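Long-range contact in alanyl-tRNA synthetase (Aquifex aeolicus, PDB 3G98), which attaches alanine to its cognate tRNA and has a C-terminal C-Ala domain that probably brings editing and aminoacylation together on one tRNA: residues E4-V15 against F98-L109. Sequence-based numbering, arbitrary orientation.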
loop_
_atom_site.group_PDB
_atom_site.type_symbol
_atom_site.label_atom_id
_atom_site.label_comp_id
_atom_site.label_asym_id
_atom_site.label_seq_id
_atom_site.Cartn_x
_atom_site.Cartn_y
_atom_site.Cartn_z
ATOM N N GLU A 4 -11.962 4.404 -1.631
ATOM C CA GLU A 4 -12.709 4.727 -0.425
ATOM C C GLU A 4 -12.078 5.890 0.329
ATOM O O GLU A 4 -10.879 5.882 0.601
ATOM C CB GLU A 4 -12.752 3.507 0.496
ATOM C CG GLU A 4 -13.411 3.780 1.839
ATOM C CD GLU A 4 -13.504 2.545 2.714
ATOM O OE1 GLU A 4 -13.298 1.422 2.200
ATOM O OE2 GLU A 4 -13.787 2.702 3.918
ATOM N N ASN A 5 -12.876 6.894 0.678
ATOM C CA ASN A 5 -12.365 7.954 1.532
ATOM C C ASN A 5 -12.258 7.482 2.976
ATOM O O ASN A 5 -13.182 6.860 3.503
ATOM C CB ASN A 5 -13.228 9.215 1.424
ATOM C CG ASN A 5 -13.116 9.866 0.061
ATOM O OD1 ASN A 5 -12.053 9.843 -0.562
ATOM N ND2 ASN A 5 -14.218 10.429 -0.420
ATOM N N VAL A 6 -11.116 7.755 3.596
ATOM C CA VAL A 6 -10.882 7.407 4.995
ATOM C C VAL A 6 -10.259 8.602 5.697
ATOM O O VAL A 6 -9.129 9.001 5.395
ATOM C CB VAL A 6 -9.946 6.188 5.159
ATOM C CG1 VAL A 6 -9.807 5.823 6.631
ATOM C CG2 VAL A 6 -10.449 5.000 4.353
ATOM N N GLY A 7 -10.995 9.172 6.641
ATOM C CA GLY A 7 -10.561 10.404 7.272
ATOM C C GLY A 7 -10.417 11.459 6.197
ATOM O O GLY A 7 -11.305 11.632 5.369
ATOM N N ASP A 8 -9.279 12.144 6.188
ATOM C CA ASP A 8 -9.047 13.212 5.231
ATOM C C ASP A 8 -8.301 12.704 3.998
ATOM O O ASP A 8 -7.720 13.493 3.257
ATOM C CB ASP A 8 -8.251 14.341 5.896
ATOM C CG ASP A 8 -8.434 15.675 5.200
ATOM O OD1 ASP A 8 -9.596 16.068 4.957
ATOM O OD2 ASP A 8 -7.416 16.337 4.909
ATOM N N PHE A 9 -8.316 11.388 3.780
ATOM C CA PHE A 9 -7.572 10.786 2.669
ATOM C C PHE A 9 -8.480 10.018 1.710
ATOM O O PHE A 9 -9.599 9.654 2.067
ATOM C CB PHE A 9 -6.484 9.851 3.214
ATOM C CG PHE A 9 -5.723 10.424 4.377
ATOM C CD1 PHE A 9 -5.943 9.954 5.667
ATOM C CD2 PHE A 9 -4.808 11.446 4.189
ATOM C CE1 PHE A 9 -5.250 10.486 6.744
ATOM C CE2 PHE A 9 -4.109 11.984 5.265
ATOM C CZ PHE A 9 -4.330 11.503 6.540
ATOM N N THR A 10 -7.997 9.789 0.488
ATOM C CA THR A 10 -8.663 8.885 -0.453
ATOM C C THR A 10 -7.796 7.640 -0.648
ATOM O O THR A 10 -6.673 7.718 -1.165
ATOM C CB THR A 10 -8.935 9.548 -1.827
ATOM O OG1 THR A 10 -9.813 10.669 -1.664
ATOM C CG2 THR A 10 -9.583 8.556 -2.791
ATOM N N LEU A 11 -8.318 6.495 -0.219
ATOM C CA LEU A 11 -7.584 5.235 -0.309
ATOM C C LEU A 11 -7.928 4.468 -1.579
ATOM O O LEU A 11 -9.097 4.217 -1.864
ATOM C CB LEU A 11 -7.851 4.360 0.920
ATOM C CG LEU A 11 -7.181 2.980 0.907
ATOM C CD1 LEU A 11 -5.666 3.108 0.903
ATOM C CD2 LEU A 11 -7.644 2.141 2.101
ATOM N N HIS A 12 -6.897 4.124 -2.349
ATOM C CA HIS A 12 -7.035 3.261 -3.519
ATOM C C HIS A 12 -6.320 1.946 -3.222
ATOM O O HIS A 12 -5.128 1.930 -2.876
ATOM C CB HIS A 12 -6.417 3.915 -4.763
ATOM C CG HIS A 12 -6.935 5.290 -5.041
ATOM N ND1 HIS A 12 -8.086 5.519 -5.764
ATOM C CD2 HIS A 12 -6.467 6.509 -4.681
ATOM C CE1 HIS A 12 -8.305 6.821 -5.838
ATOM N NE2 HIS A 12 -7.337 7.444 -5.189
ATOM N N TYR A 13 -7.029 0.836 -3.348
ATOM C CA TYR A 13 -6.422 -0.432 -2.984
ATOM C C TYR A 13 -6.910 -1.602 -3.798
ATOM O O TYR A 13 -8.033 -1.611 -4.311
ATOM C CB TYR A 13 -6.591 -0.712 -1.483
ATOM C CG TYR A 13 -8.017 -1.023 -1.084
ATOM C CD1 TYR A 13 -8.480 -2.332 -1.068
ATOM C CD2 TYR A 13 -8.903 -0.004 -0.737
ATOM C CE1 TYR A 13 -9.795 -2.627 -0.712
ATOM C CE2 TYR A 13 -10.218 -0.286 -0.377
ATOM C CZ TYR A 13 -10.653 -1.600 -0.367
ATOM O OH TYR A 13 -11.953 -1.891 -0.015
ATOM N N GLY A 14 -6.054 -2.609 -3.901
ATOM C CA GLY A 14 -6.428 -3.820 -4.609
ATOM C C GLY A 14 -5.270 -4.776 -4.707
ATOM O O GLY A 14 -4.110 -4.380 -4.587
ATOM N N VAL A 15 -5.574 -6.048 -4.919
ATOM C CA VAL A 15 -4.518 -7.030 -5.112
ATOM C C VAL A 15 -4.708 -7.664 -6.480
ATOM O O VAL A 15 -5.832 -8.002 -6.867
ATOM C CB VAL A 15 -4.525 -8.113 -3.994
ATOM C CG1 VAL A 15 -5.927 -8.658 -3.784
ATOM C CG2 VAL A 15 -3.552 -9.224 -4.324
ATOM N N PHE A 98 -4.361 -10.205 2.594
ATOM C CA PHE A 98 -4.522 -8.846 2.068
ATOM C C PHE A 98 -5.736 -8.090 2.633
ATOM O O PHE A 98 -5.612 -6.929 3.022
ATOM C CB PHE A 98 -4.552 -8.840 0.537
ATOM C CG PHE A 98 -4.688 -7.463 -0.063
ATOM C CD1 PHE A 98 -5.917 -7.017 -0.542
ATOM C CD2 PHE A 98 -3.591 -6.621 -0.153
ATOM C CE1 PHE A 98 -6.045 -5.753 -1.104
ATOM C CE2 PHE A 98 -3.712 -5.347 -0.712
ATOM C CZ PHE A 98 -4.944 -4.918 -1.189
ATOM N N PRO A 99 -6.916 -8.736 2.668
ATOM C CA PRO A 99 -8.072 -8.043 3.247
ATOM C C PRO A 99 -7.812 -7.550 4.677
ATOM O O PRO A 99 -8.230 -6.448 5.045
ATOM C CB PRO A 99 -9.170 -9.111 3.222
ATOM C CG PRO A 99 -8.774 -10.036 2.125
ATOM C CD PRO A 99 -7.272 -10.077 2.167
ATOM N N GLU A 100 -7.122 -8.361 5.474
ATOM C CA GLU A 100 -6.794 -7.994 6.847
ATOM C C GLU A 100 -5.789 -6.828 6.882
ATOM O O GLU A 100 -5.869 -5.939 7.742
ATOM C CB GLU A 100 -6.256 -9.208 7.601
ATOM C CG GLU A 100 -7.313 -10.273 7.941
ATOM C CD GLU A 100 -7.854 -11.057 6.738
ATOM O OE1 GLU A 100 -7.194 -11.125 5.675
ATOM O OE2 GLU A 100 -8.963 -11.617 6.862
ATOM N N ALA A 101 -4.849 -6.826 5.944
ATOM C CA ALA A 101 -3.900 -5.712 5.823
ATOM C C ALA A 101 -4.626 -4.413 5.459
ATOM O O ALA A 101 -4.278 -3.334 5.963
ATOM C CB ALA A 101 -2.818 -6.033 4.783
ATOM N N VAL A 102 -5.630 -4.518 4.585
ATOM C CA VAL A 102 -6.414 -3.346 4.177
ATOM C C VAL A 102 -7.193 -2.793 5.364
ATOM O O VAL A 102 -7.219 -1.574 5.590
ATOM C CB VAL A 102 -7.389 -3.661 3.018
ATOM C CG1 VAL A 102 -8.365 -2.492 2.807
ATOM C CG2 VAL A 102 -6.616 -3.951 1.737
ATOM N N LYS A 103 -7.813 -3.687 6.127
ATOM C CA LYS A 103 -8.540 -3.271 7.326
ATOM C C LYS A 103 -7.630 -2.497 8.285
ATOM O O LYS A 103 -8.002 -1.421 8.769
ATOM C CB LYS A 103 -9.163 -4.488 8.015
ATOM C CG LYS A 103 -10.110 -4.164 9.159
ATOM C CD LYS A 103 -10.767 -5.439 9.697
ATOM C CE LYS A 103 -9.782 -6.250 10.545
ATOM N NZ LYS A 103 -10.282 -7.609 10.902
ATOM N N LEU A 104 -6.437 -3.037 8.539
ATOM C CA LEU A 104 -5.440 -2.368 9.380
ATOM C C LEU A 104 -5.058 -0.988 8.842
ATOM O O LEU A 104 -4.971 -0.030 9.600
ATOM C CB LEU A 104 -4.175 -3.232 9.534
ATOM C CG LEU A 104 -3.020 -2.613 10.348
ATOM C CD1 LEU A 104 -3.478 -2.221 11.744
ATOM C CD2 LEU A 104 -1.835 -3.556 10.447
ATOM N N LEU A 105 -4.812 -0.891 7.539
ATOM C CA LEU A 105 -4.449 0.393 6.934
ATOM C C LEU A 105 -5.557 1.419 7.119
ATOM O O LEU A 105 -5.290 2.590 7.420
ATOM C CB LEU A 105 -4.114 0.230 5.438
ATOM C CG LEU A 105 -3.742 1.510 4.686
ATOM C CD1 LEU A 105 -2.593 2.240 5.361
ATOM C CD2 LEU A 105 -3.417 1.199 3.218
ATOM N N LYS A 106 -6.807 1.003 6.940
ATOM C CA LYS A 106 -7.904 1.937 7.146
ATOM C C LYS A 106 -7.930 2.416 8.585
ATOM O O LYS A 106 -8.194 3.587 8.852
ATOM C CB LYS A 106 -9.248 1.312 6.772
ATOM C CG LYS A 106 -9.417 1.090 5.279
ATOM C CD LYS A 106 -10.744 0.417 4.995
ATOM C CE LYS A 106 -10.870 0.021 3.536
ATOM N NZ LYS A 106 -12.225 -0.562 3.255
ATOM N N GLU A 107 -7.654 1.510 9.514
ATOM C CA GLU A 107 -7.625 1.873 10.931
ATOM C C GLU A 107 -6.468 2.828 11.200
ATOM O O GLU A 107 -6.583 3.759 12.003
ATOM C CB GLU A 107 -7.490 0.623 11.797
ATOM C CG GLU A 107 -7.478 0.925 13.287
ATOM C CD GLU A 107 -8.769 1.569 13.744
ATOM O OE1 GLU A 107 -9.767 0.837 13.911
ATOM O OE2 GLU A 107 -8.787 2.806 13.934
ATOM N N ILE A 108 -5.351 2.595 10.519
ATOM C CA ILE A 108 -4.204 3.475 10.647
ATOM C C ILE A 108 -4.542 4.870 10.126
ATOM O O ILE A 108 -4.283 5.869 10.796
ATOM C CB ILE A 108 -2.967 2.916 9.926
ATOM C CG1 ILE A 108 -2.356 1.768 10.738
ATOM C CG2 ILE A 108 -1.928 4.021 9.704
ATOM C CD1 ILE A 108 -1.281 0.985 9.988
ATOM N N LEU A 109 -5.145 4.933 8.945
ATOM C CA LEU A 109 -5.497 6.213 8.337
ATOM C C LEU A 109 -6.525 7.005 9.136
ATOM O O LEU A 109 -6.524 8.236 9.107
ATOM C CB LEU A 109 -6.018 6.000 6.916
ATOM C CG LEU A 109 -4.980 5.491 5.915
ATOM C CD1 LEU A 109 -5.625 5.397 4.523
ATOM C CD2 LEU A 109 -3.739 6.377 5.899
HETATM O O HOH W 1 -14.451 0.582 5.037
#
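K106 reaches from the helix 98-109 to E4 on the edge strand, and its NZ donates to E4 OE1 at 2.5 Å, an unusually close approach that is also a salt bridge. A water closes the site: it donates to E4 OE2 and accepts from K106 NZ at 3.1 Å, so both carboxylate oxygens have a partner and the ammonium has two. Both chains run extended beyond CG and meet at about a right angle. With CG anti to its carbonyl carbon (chi1 -70°), K106 sends its methylenes past L11 CD2, 3.8 Å from K106 CG. Y13 OH lies 3.5 Å from K106 NZ.

The rest is mostly apolar. V102 CG1 sits over the centre of the Y13 ring, a CH-pi contact 13° off the normal. F98 is clasped between V15 CB over one face, 3.9 Å from the ring centroid, and V102 CG2 over the rim of the other; F41 of strand 38-46 also meets this ring. Farther along, L11 CD1 packs on L105 CD2 at 3.7 Å, while L109 CB receives V6 CG1. The F9 ring turns its edge to L109 O, with CE1 3.5 Å away.

Residues 4-15 form a beta hairpin of the C-Ala (DHHA1) domain: E4 pairs with L11 and V6 with F9 across a type II' turn, and T10 OG1 donates to N5 OD1 at 2.6 Å. T10 and H12 also bond to strand 38-46. In the helix, N-H of V102 through L109 bonds the carbonyl four residues earlier. The chemistry implies a mainly nonpolar helix-on-sheet interface closed at its margin by a direct ion pair, with a water spanning E4 OE2 and K106 NZ.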